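Local coordinates for OmpT protein (PDB 6EHD) that probably acts as a general diffusion porin, a beta-barrel channel that lets small solutes and ions cross the outer membrane of Vibrio cholerae, at residues W280-D291 with S313-Y324. The protein carries 1 engineered substitution. Numbering follows the deposited sequence.
Engineered in segment 313-324: Y323 (natural residue Ile). With C8E ((hydroxyethyloxy)tri(ethyloxy)octane), chain G; C8E ((hydroxyethyloxy)tri(ethyloxy)octane), chain F.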
loop_
_atom_site.group_PDB
_atom_site.type_symbol
_atom_site.label_atom_id
_atom_site.label_comp_id
_atom_site.label_asym_id
_atom_site.label_seq_id
_atom_site.Cartn_x
_atom_site.Cartn_y
_atom_site.Cartn_z
ATOM N N TRP A 280 -18.481 0.033 -14.062
ATOM C CA TRP A 280 -17.295 0.126 -14.906
ATOM C C TRP A 280 -16.684 1.563 -15.067
ATOM O O TRP A 280 -15.729 1.737 -15.826
ATOM C CB TRP A 280 -17.567 -0.477 -16.289
ATOM C CG TRP A 280 -18.907 -0.157 -16.843
ATOM C CD1 TRP A 280 -20.071 -0.961 -16.750
ATOM C CD2 TRP A 280 -19.286 1.008 -17.560
ATOM N NE1 TRP A 280 -21.129 -0.313 -17.335
ATOM C CE2 TRP A 280 -20.685 0.884 -17.849
ATOM C CE3 TRP A 280 -18.605 2.145 -17.969
ATOM C CZ2 TRP A 280 -21.386 1.835 -18.548
ATOM C CZ3 TRP A 280 -19.333 3.111 -18.604
ATOM C CH2 TRP A 280 -20.711 2.951 -18.874
ATOM N N ALA A 281 -17.233 2.597 -14.381
ATOM C CA ALA A 281 -16.674 3.957 -14.547
ATOM C C ALA A 281 -16.859 4.815 -13.257
ATOM O O ALA A 281 -17.977 4.851 -12.709
ATOM C CB ALA A 281 -17.318 4.693 -15.697
ATOM N N ARG A 282 -15.762 5.494 -12.867
ATOM C CA ARG A 282 -15.868 6.492 -11.798
ATOM C C ARG A 282 -14.889 7.617 -11.953
ATOM O O ARG A 282 -13.927 7.511 -12.668
ATOM C CB ARG A 282 -15.593 5.810 -10.447
ATOM C CG ARG A 282 -14.175 5.387 -10.223
ATOM C CD ARG A 282 -13.958 4.699 -8.829
ATOM N NE ARG A 282 -14.650 3.415 -8.723
ATOM C CZ ARG A 282 -14.427 2.552 -7.695
ATOM N NH1 ARG A 282 -13.579 2.871 -6.684
ATOM N NH2 ARG A 282 -15.034 1.347 -7.688
ATOM N N VAL A 283 -15.180 8.719 -11.235
ATOM C CA VAL A 283 -14.316 9.907 -11.196
ATOM C C VAL A 283 -14.173 10.372 -9.726
ATOM O O VAL A 283 -14.959 9.997 -8.858
ATOM C CB VAL A 283 -14.866 11.107 -12.047
ATOM C CG1 VAL A 283 -14.894 10.663 -13.544
ATOM C CG2 VAL A 283 -16.212 11.538 -11.583
ATOM N N TYR A 284 -13.149 11.162 -9.520
ATOM C CA TYR A 284 -12.883 11.660 -8.158
ATOM C C TYR A 284 -12.049 12.963 -8.178
ATOM O O TYR A 284 -11.271 13.229 -9.124
ATOM C CB TYR A 284 -12.096 10.563 -7.341
ATOM C CG TYR A 284 -11.101 9.744 -8.114
ATOM C CD1 TYR A 284 -11.488 8.613 -8.817
ATOM C CD2 TYR A 284 -9.800 10.125 -8.221
ATOM C CE1 TYR A 284 -10.615 7.881 -9.602
ATOM C CE2 TYR A 284 -8.875 9.355 -8.960
ATOM C CZ TYR A 284 -9.306 8.251 -9.712
ATOM O OH TYR A 284 -8.356 7.517 -10.447
ATOM N N ALA A 285 -12.172 13.752 -7.087
ATOM C CA ALA A 285 -11.407 14.960 -6.932
ATOM C C ALA A 285 -11.010 15.111 -5.437
ATOM O O ALA A 285 -11.876 14.846 -4.557
ATOM C CB ALA A 285 -12.279 16.167 -7.328
ATOM N N GLU A 286 -9.782 15.559 -5.220
ATOM C CA GLU A 286 -9.252 15.609 -3.878
ATOM C C GLU A 286 -8.367 16.811 -3.628
ATOM O O GLU A 286 -7.552 17.210 -4.466
ATOM C CB GLU A 286 -8.389 14.265 -3.683
ATOM C CG GLU A 286 -7.903 13.989 -2.259
ATOM C CD GLU A 286 -7.229 12.561 -2.214
ATOM O OE1 GLU A 286 -7.986 11.595 -2.602
ATOM O OE2 GLU A 286 -6.050 12.475 -1.818
ATOM N N TYR A 287 -8.449 17.316 -2.392
ATOM C CA TYR A 287 -7.479 18.324 -1.879
ATOM C C TYR A 287 -6.632 17.689 -0.759
ATOM O O TYR A 287 -7.183 16.991 0.127
ATOM C CB TYR A 287 -8.309 19.453 -1.273
ATOM C CG TYR A 287 -7.513 20.443 -0.418
ATOM C CD1 TYR A 287 -6.453 21.173 -0.959
ATOM C CD2 TYR A 287 -7.738 20.558 0.977
ATOM C CE1 TYR A 287 -5.698 22.091 -0.151
ATOM C CE2 TYR A 287 -6.961 21.427 1.785
ATOM C CZ TYR A 287 -5.963 22.212 1.204
ATOM O OH TYR A 287 -5.234 23.127 2.012
ATOM N N GLY A 288 -5.341 17.950 -0.815
ATOM C CA GLY A 288 -4.357 17.540 0.185
ATOM C C GLY A 288 -3.517 18.727 0.749
ATOM O O GLY A 288 -2.934 19.465 -0.027
ATOM N N TYR A 289 -3.459 18.838 2.097
ATOM C CA TYR A 289 -2.615 19.850 2.803
ATOM C C TYR A 289 -1.515 19.105 3.559
ATOM O O TYR A 289 -1.840 18.174 4.385
ATOM C CB TYR A 289 -3.495 20.636 3.769
ATOM C CG TYR A 289 -2.607 21.525 4.656
ATOM C CD1 TYR A 289 -2.147 22.773 4.198
ATOM C CD2 TYR A 289 -2.181 21.084 5.893
ATOM C CE1 TYR A 289 -1.324 23.572 5.012
ATOM C CE2 TYR A 289 -1.358 21.902 6.732
ATOM C CZ TYR A 289 -0.958 23.136 6.271
ATOM O OH TYR A 289 -0.126 23.936 7.055
ATOM N N GLY A 290 -0.230 19.371 3.246
ATOM C CA GLY A 290 0.901 18.748 3.925
ATOM C C GLY A 290 1.795 19.787 4.660
ATOM O O GLY A 290 1.971 20.892 4.145
ATOM N N ASP A 291 2.326 19.440 5.835
ATOM C CA ASP A 291 3.325 20.316 6.541
ATOM C C ASP A 291 4.267 19.455 7.338
ATOM O O ASP A 291 3.812 18.712 8.245
ATOM C CB ASP A 291 2.588 21.288 7.431
ATOM C CG ASP A 291 3.513 22.427 7.973
ATOM O OD1 ASP A 291 4.247 22.993 7.188
ATOM O OD2 ASP A 291 3.531 22.623 9.170
ATOM N N SER A 313 3.683 23.953 4.522
ATOM C CA SER A 313 2.301 24.407 4.259
ATOM C C SER A 313 1.883 24.247 2.793
ATOM O O SER A 313 1.413 25.200 2.169
ATOM C CB SER A 313 2.064 25.874 4.707
ATOM O OG SER A 313 1.859 25.859 6.091
ATOM N N ALA A 314 2.058 23.041 2.249
ATOM C CA ALA A 314 1.801 22.785 0.798
ATOM C C ALA A 314 0.297 22.460 0.513
ATOM O O ALA A 314 -0.261 21.540 1.209
ATOM C CB ALA A 314 2.686 21.683 0.329
ATOM N N ASN A 315 -0.305 23.128 -0.505
ATOM C CA ASN A 315 -1.698 22.934 -0.979
ATOM C C ASN A 315 -1.606 22.124 -2.268
ATOM O O ASN A 315 -0.718 22.400 -3.141
ATOM C CB ASN A 315 -2.397 24.239 -1.216
ATOM C CG ASN A 315 -2.584 25.020 0.040
ATOM O OD1 ASN A 315 -3.274 24.606 0.977
ATOM N ND2 ASN A 315 -1.946 26.213 0.081
ATOM N N ASN A 316 -2.370 21.027 -2.323
ATOM C CA ASN A 316 -2.244 20.038 -3.460
ATOM C C ASN A 316 -3.611 19.622 -3.912
ATOM O O ASN A 316 -4.551 19.532 -3.088
ATOM C CB ASN A 316 -1.445 18.771 -3.014
ATOM C CG ASN A 316 -0.077 19.097 -2.410
ATOM O OD1 ASN A 316 0.890 19.361 -3.125
ATOM N ND2 ASN A 316 -0.013 19.141 -1.036
ATOM N N PHE A 317 -3.791 19.356 -5.235
ATOM C CA PHE A 317 -5.065 18.896 -5.750
ATOM C C PHE A 317 -4.830 17.786 -6.806
ATOM O O PHE A 317 -3.827 17.779 -7.530
ATOM C CB PHE A 317 -5.872 20.012 -6.458
ATOM C CG PHE A 317 -6.059 21.218 -5.625
ATOM C CD1 PHE A 317 -5.012 22.178 -5.497
ATOM C CD2 PHE A 317 -7.243 21.399 -4.953
ATOM C CE1 PHE A 317 -5.163 23.285 -4.678
ATOM C CE2 PHE A 317 -7.414 22.555 -4.161
ATOM C CZ PHE A 317 -6.364 23.456 -4.019
ATOM N N GLY A 318 -5.779 16.854 -6.846
ATOM C CA GLY A 318 -5.826 15.788 -7.867
ATOM C C GLY A 318 -7.178 15.538 -8.394
ATOM O O GLY A 318 -8.159 15.660 -7.668
ATOM N N ILE A 319 -7.324 15.259 -9.718
ATOM C CA ILE A 319 -8.584 14.852 -10.241
ATOM C C ILE A 319 -8.297 13.596 -11.143
ATOM O O ILE A 319 -7.263 13.486 -11.794
ATOM C CB ILE A 319 -9.282 15.969 -11.091
ATOM C CG1 ILE A 319 -8.353 16.403 -12.220
ATOM C CG2 ILE A 319 -9.633 17.198 -10.205
ATOM C CD1 ILE A 319 -8.980 17.420 -13.210
ATOM N N GLY A 320 -9.254 12.651 -11.169
ATOM C CA GLY A 320 -9.015 11.381 -11.969
ATOM C C GLY A 320 -10.217 10.738 -12.450
ATOM O O GLY A 320 -11.305 10.996 -11.946
ATOM N N ALA A 321 -10.056 9.844 -13.447
ATOM C CA ALA A 321 -11.164 9.062 -13.939
ATOM C C ALA A 321 -10.587 7.661 -14.315
ATOM O O ALA A 321 -9.380 7.510 -14.689
ATOM C CB ALA A 321 -11.736 9.639 -15.274
ATOM N N ARG A 322 -11.431 6.689 -14.102
ATOM C CA ARG A 322 -11.086 5.253 -14.339
ATOM C C ARG A 322 -12.148 4.548 -15.167
ATOM O O ARG A 322 -13.421 4.771 -15.030
ATOM C CB ARG A 322 -11.038 4.490 -12.961
ATOM C CG ARG A 322 -9.914 4.914 -12.095
ATOM C CD ARG A 322 -9.997 4.193 -10.735
ATOM N NE ARG A 322 -8.963 4.693 -9.845
ATOM C CZ ARG A 322 -8.732 4.132 -8.651
ATOM N NH1 ARG A 322 -9.483 3.080 -8.250
ATOM N NH2 ARG A 322 -7.836 4.688 -7.861
ATOM N N TYR A 323 -11.629 3.618 -16.007
ATOM C CA TYR A 323 -12.486 2.642 -16.700
ATOM C C TYR A 323 -12.075 1.206 -16.248
ATOM O O TYR A 323 -10.883 0.933 -16.322
ATOM C CB TYR A 323 -12.287 2.759 -18.237
ATOM C CG TYR A 323 -13.138 1.693 -19.013
ATOM C CD1 TYR A 323 -14.520 1.803 -19.214
ATOM C CD2 TYR A 323 -12.510 0.514 -19.462
ATOM C CE1 TYR A 323 -15.257 0.830 -19.877
ATOM C CE2 TYR A 323 -13.262 -0.463 -20.126
ATOM C CZ TYR A 323 -14.591 -0.314 -20.338
ATOM O OH TYR A 323 -15.340 -1.288 -21.005
ATOM N N TYR A 324 -13.049 0.392 -15.840
ATOM C CA TYR A 324 -12.748 -1.000 -15.372
ATOM C C TYR A 324 -13.349 -2.016 -16.356
ATOM O O TYR A 324 -14.457 -1.851 -16.788
ATOM C CB TYR A 324 -13.433 -1.282 -14.054
ATOM C CG TYR A 324 -12.903 -0.475 -12.812
ATOM C CD1 TYR A 324 -13.297 0.850 -12.560
ATOM C CD2 TYR A 324 -12.160 -1.124 -11.799
ATOM C CE1 TYR A 324 -12.833 1.518 -11.409
ATOM C CE2 TYR A 324 -11.746 -0.476 -10.639
ATOM C CZ TYR A 324 -12.074 0.845 -10.434
ATOM O OH TYR A 324 -11.597 1.477 -9.254
HETATM C C11 C8E G . -11.801 3.654 -0.180
HETATM O O12 C8E G . -11.280 3.948 -1.505
HETATM C C13 C8E G . -9.852 4.209 -1.462
HETATM C C14 C8E G . -9.254 4.312 -2.855
HETATM O O15 C8E G . -9.362 2.973 -3.394
HETATM C C16 C8E G . -9.497 2.802 -4.777
HETATM C C17 C8E G . -8.103 2.860 -5.204
HETATM O O18 C8E G . -7.705 1.760 -6.016
HETATM C C19 C8E G . -6.441 1.680 -6.698
HETATM C C20 C8E G . -5.035 0.976 -6.589
HETATM O O21 C8E G . -3.849 1.459 -7.422
HETATM O O9 C8E F . 6.812 15.552 -3.508
HETATM C C10 C8E F . 5.707 16.300 -3.042
HETATM C C11 C8E F . 4.472 15.420 -3.045
HETATM O O12 C8E F . 3.503 16.075 -2.212
HETATM C C13 C8E F . 2.450 15.224 -1.783
HETATM C C14 C8E F . 1.634 15.744 -0.613
HETATM O O15 C8E F . 2.387 16.018 0.608
HETATM C C16 C8E F . 2.933 14.815 1.141
HETATM C C17 C8E F . 4.100 15.225 1.987
HETATM O O18 C8E F . 3.592 15.311 3.299
HETATM C C19 C8E F . 4.197 14.387 4.187
HETATM C C20 C8E F . 4.982 15.280 5.096
HETATM O O21 C8E F . 4.058 15.927 5.957
#
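Y284 and G320 show how a missing side chain can serve as a hollow. The tyrosine ring leans across its hydrogen-bonded partner, and CA of G320, bare of any side chain, makes a CH-pi contact over one ring face, 4.1 Å from the centroid. With chi1 at 36°, CG lies between the backbone N and the carbonyl carbon, which tips the ring over the neighbouring strand. Beyond the glycine the extended chain of R322 crosses the ring at about a right angle: CG meets its rim in plane, and NE donates to Y284 OH at 3.0 Å, a hydroxyl that also bonds E20. R322 NH1 donates to Y324 OH, which lies in the guanidinium plane, at 2.8 Å, and reaches a detergent ether oxygen as well. Y324 OH in turn sits 3.4 Å from CZ of R282, over that guanidinium's face, while R282 NH1 bonds Y101. These strands, 281-291 and 314-324, are antiparallel neighbours in the wall of the porin barrel, where 314-324 also pairs with 9-24 near the chain's N-terminus, closing the cylinder. On the opposite face, which carries V283, A285 and Y287, CG1 of V283 abuts CB of A321, and CD1 of Y287 sits over one face of the F317 ring, 3.6 Å from CE2 of F317, the rings oblique with planes 41° apart. Y287 OH then donates to N315 OD1 in the carbonyl plane at 2.7 Å. Back on the face of Y284, N316 turns its amide beside G288 so that ND2 reaches G288 O from above the carbonyl plane.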